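Local coordinates for protein peptide ABC transporter permease (Staphylococcus hominis, PDB 6EXS) that probably carries peptides across the membrane as a POT-family transporter, and binds a thioalcohol-conjugated dipeptide, a human body-odour precursor, at residues Gln336-Leu341 and Ser402-Val407. Residues are numbered along the deposited sequence; the frame is centred on the assembly and turned at random.
Sequences QSINPL and SYVICV. With C3H (2-[[(2~{R})-2-azanyl-3-[(3~{S})-3-methyl-1-oxidanyl-hexan-3-yl]sulfanyl-propanoyl]amino]ethanoic acid), chain O.
Ile338 and Tyr403 pack closely where helix 338-357 meets helix 396-418. Their side chains cross at about a right angle, with Ile338 CG2 3.7 Å from Tyr403 CB. Because CG1 of Ile338 lies anti to its carbonyl carbon (chi1 -58°), CD1 extends to the Tyr403 ring, meeting CD2 at 3.8 Å, while CG2 is left to face Tyr403 CB and, more loosely, Val404 CG2 at 4.1 Å. On the same side of the ring plane as Ile338 CD1, C6 of the ligand C3H comes in obliquely, 3.4 Å from Tyr403 CD1. The phenol oxygen is hydrogen-bonded to Gly305 O, which fixes the ring's outer end.

One turn along helix 396-418, Val407 meets Asn339, the residue after Ile338, at a second close point, Val407 CG2 lying 3.4 Å from Asn339 O. Between the two points the helices are joined less directly: no hydrogen bond crosses, and a water accepts from Asn339 ND2 and donates to Tyr403 O (2.7 Å). Asn339 ND2 also bonds Glu410.

Two backbone hydrogen bonds hold the ligand: Asn339 N donates to the C3H hydroxyl O with an N-H...O angle of 163°, and Gln336 O accepts from its amino N (3.0 Å). Apolar contacts with the Tyr403 ring and Cys406 (SG to C3H C, 4.0 Å) add to them. A water-bridged helix pair thus forms one wall of the peptide-binding pocket in this major facilitator superfamily transporter.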
loop_
_atom_site.group_PDB
_atom_site.type_symbol
_atom_site.label_atom_id
_atom_site.label_comp_id
_atom_site.label_asym_id
_atom_site.label_seq_id
_atom_site.Cartn_x
_atom_site.Cartn_y
_atom_site.Cartn_z
ATOM N N GLN A 336 9.784 2.400 10.198
ATOM C CA GLN A 336 8.554 2.621 9.405
ATOM C C GLN A 336 8.190 4.104 9.213
ATOM O O GLN A 336 7.377 4.423 8.337
ATOM C CB GLN A 336 7.347 1.891 10.039
ATOM C CG GLN A 336 7.520 0.401 10.226
ATOM C CD GLN A 336 7.848 -0.253 8.924
ATOM O OE1 GLN A 336 8.998 -0.621 8.670
ATOM N NE2 GLN A 336 6.851 -0.347 8.048
ATOM N N SER A 337 8.744 4.977 10.073
ATOM C CA SER A 337 8.533 6.419 10.096
ATOM C C SER A 337 9.485 7.162 9.144
ATOM O O SER A 337 9.214 8.328 8.827
ATOM C CB SER A 337 8.702 6.955 11.522
ATOM O OG SER A 337 7.646 6.555 12.385
ATOM N N ILE A 338 10.581 6.495 8.680
ATOM C CA ILE A 338 11.596 7.113 7.811
ATOM C C ILE A 338 10.998 7.598 6.468
ATOM O O ILE A 338 11.099 8.784 6.152
ATOM C CB ILE A 338 12.869 6.235 7.610
ATOM C CG1 ILE A 338 13.541 5.900 8.972
ATOM C CG2 ILE A 338 13.868 6.945 6.661
ATOM C CD1 ILE A 338 14.597 4.839 8.937
ATOM N N ASN A 339 10.410 6.682 5.695
ATOM C CA ASN A 339 9.786 6.939 4.399
ATOM C C ASN A 339 8.666 8.024 4.467
ATOM O O ASN A 339 8.765 8.974 3.696
ATOM C CB ASN A 339 9.305 5.621 3.791
ATOM C CG ASN A 339 8.679 5.696 2.446
ATOM O OD1 ASN A 339 7.518 6.058 2.331
ATOM N ND2 ASN A 339 9.394 5.238 1.421
ATOM N N PRO A 340 7.656 7.956 5.388
ATOM C CA PRO A 340 6.657 9.043 5.460
ATOM C C PRO A 340 7.233 10.409 5.852
ATOM O O PRO A 340 6.725 11.422 5.368
ATOM C CB PRO A 340 5.638 8.541 6.487
ATOM C CG PRO A 340 5.952 7.101 6.708
ATOM C CD PRO A 340 7.377 6.908 6.393
ATOM N N LEU A 341 8.291 10.455 6.702
ATOM C CA LEU A 341 8.938 11.720 7.081
ATOM C C LEU A 341 9.580 12.397 5.859
ATOM O O LEU A 341 9.366 13.596 5.646
ATOM C CB LEU A 341 9.987 11.527 8.191
ATOM C CG LEU A 341 10.800 12.777 8.595
ATOM C CD1 LEU A 341 9.929 13.805 9.300
ATOM C CD2 LEU A 341 11.986 12.408 9.458
ATOM N N SER A 402 19.866 3.210 3.757
ATOM C CA SER A 402 19.169 2.364 2.780
ATOM C C SER A 402 17.712 2.835 2.581
ATOM O O SER A 402 17.280 2.988 1.443
ATOM C CB SER A 402 19.216 0.903 3.195
ATOM O OG SER A 402 18.695 0.106 2.146
ATOM N N TYR A 403 16.995 3.135 3.689
ATOM C CA TYR A 403 15.625 3.662 3.677
ATOM C C TYR A 403 15.556 5.010 2.942
ATOM O O TYR A 403 14.646 5.221 2.143
ATOM C CB TYR A 403 15.100 3.834 5.114
ATOM C CG TYR A 403 14.591 2.553 5.739
ATOM C CD1 TYR A 403 13.363 2.011 5.364
ATOM C CD2 TYR A 403 15.322 1.897 6.725
ATOM C CE1 TYR A 403 12.883 0.839 5.945
ATOM C CE2 TYR A 403 14.872 0.704 7.284
ATOM C CZ TYR A 403 13.642 0.186 6.904
ATOM O OH TYR A 403 13.182 -0.980 7.466
ATOM N N VAL A 404 16.530 5.906 3.209
ATOM C CA VAL A 404 16.614 7.249 2.625
ATOM C C VAL A 404 16.824 7.183 1.107
ATOM O O VAL A 404 16.181 7.945 0.386
ATOM C CB VAL A 404 17.657 8.157 3.345
ATOM C CG1 VAL A 404 17.800 9.507 2.648
ATOM C CG2 VAL A 404 17.311 8.348 4.826
ATOM N N ILE A 405 17.688 6.269 0.616
ATOM C CA ILE A 405 17.927 6.133 -0.830
ATOM C C ILE A 405 16.650 5.655 -1.538
ATOM O O ILE A 405 16.281 6.196 -2.583
ATOM C CB ILE A 405 19.186 5.281 -1.162
ATOM C CG1 ILE A 405 20.466 5.926 -0.566
ATOM C CG2 ILE A 405 19.335 5.060 -2.692
ATOM C CD1 ILE A 405 21.633 4.939 -0.334
ATOM N N CYS A 406 15.943 4.699 -0.923
ATOM C CA CYS A 406 14.696 4.156 -1.460
ATOM C C CYS A 406 13.560 5.188 -1.549
ATOM O O CYS A 406 12.847 5.224 -2.558
ATOM C CB CYS A 406 14.263 2.918 -0.688
ATOM S SG CYS A 406 13.171 1.833 -1.628
ATOM N N VAL A 407 13.384 6.008 -0.494
ATOM C CA VAL A 407 12.337 7.031 -0.464
ATOM C C VAL A 407 12.652 8.168 -1.474
ATOM O O VAL A 407 11.721 8.662 -2.100
ATOM C CB VAL A 407 11.989 7.533 0.961
ATOM C CG1 VAL A 407 13.169 8.224 1.639
ATOM C CG2 VAL A 407 10.756 8.433 0.948
HETATM O O2 C3H O . 1.585 5.109 2.960
HETATM C C11 C3H O . 2.520 5.817 2.841
HETATM O O3 C3H O . 2.704 6.590 1.829
HETATM C C10 C3H O . 3.669 5.894 3.804
HETATM N N1 C3H O . 3.898 4.661 4.518
HETATM C C9 C3H O . 4.651 3.699 4.012
HETATM O O1 C3H O . 4.513 3.270 2.876
HETATM C C8 C3H O . 5.731 3.122 4.867
HETATM N N C3H O . 5.494 3.495 6.254
HETATM C C7 C3H O . 5.738 1.595 4.780
HETATM S S C3H O . 6.999 0.822 3.733
HETATM C C3 C3H O . 8.719 1.082 4.426
HETATM C C4 C3H O . 8.772 0.309 5.718
HETATM C C5 C3H O . 8.938 2.596 4.546
HETATM C C6 C3H O . 10.174 3.059 5.283
HETATM O O C3H O . 9.867 3.807 6.414
HETATM C C2 C3H O . 9.780 0.545 3.469
HETATM C C1 C3H O . 10.746 1.579 2.916
HETATM C C C3H O . 11.758 0.952 1.997
HETATM O O HOH W 1 12.135 4.231 2.006
#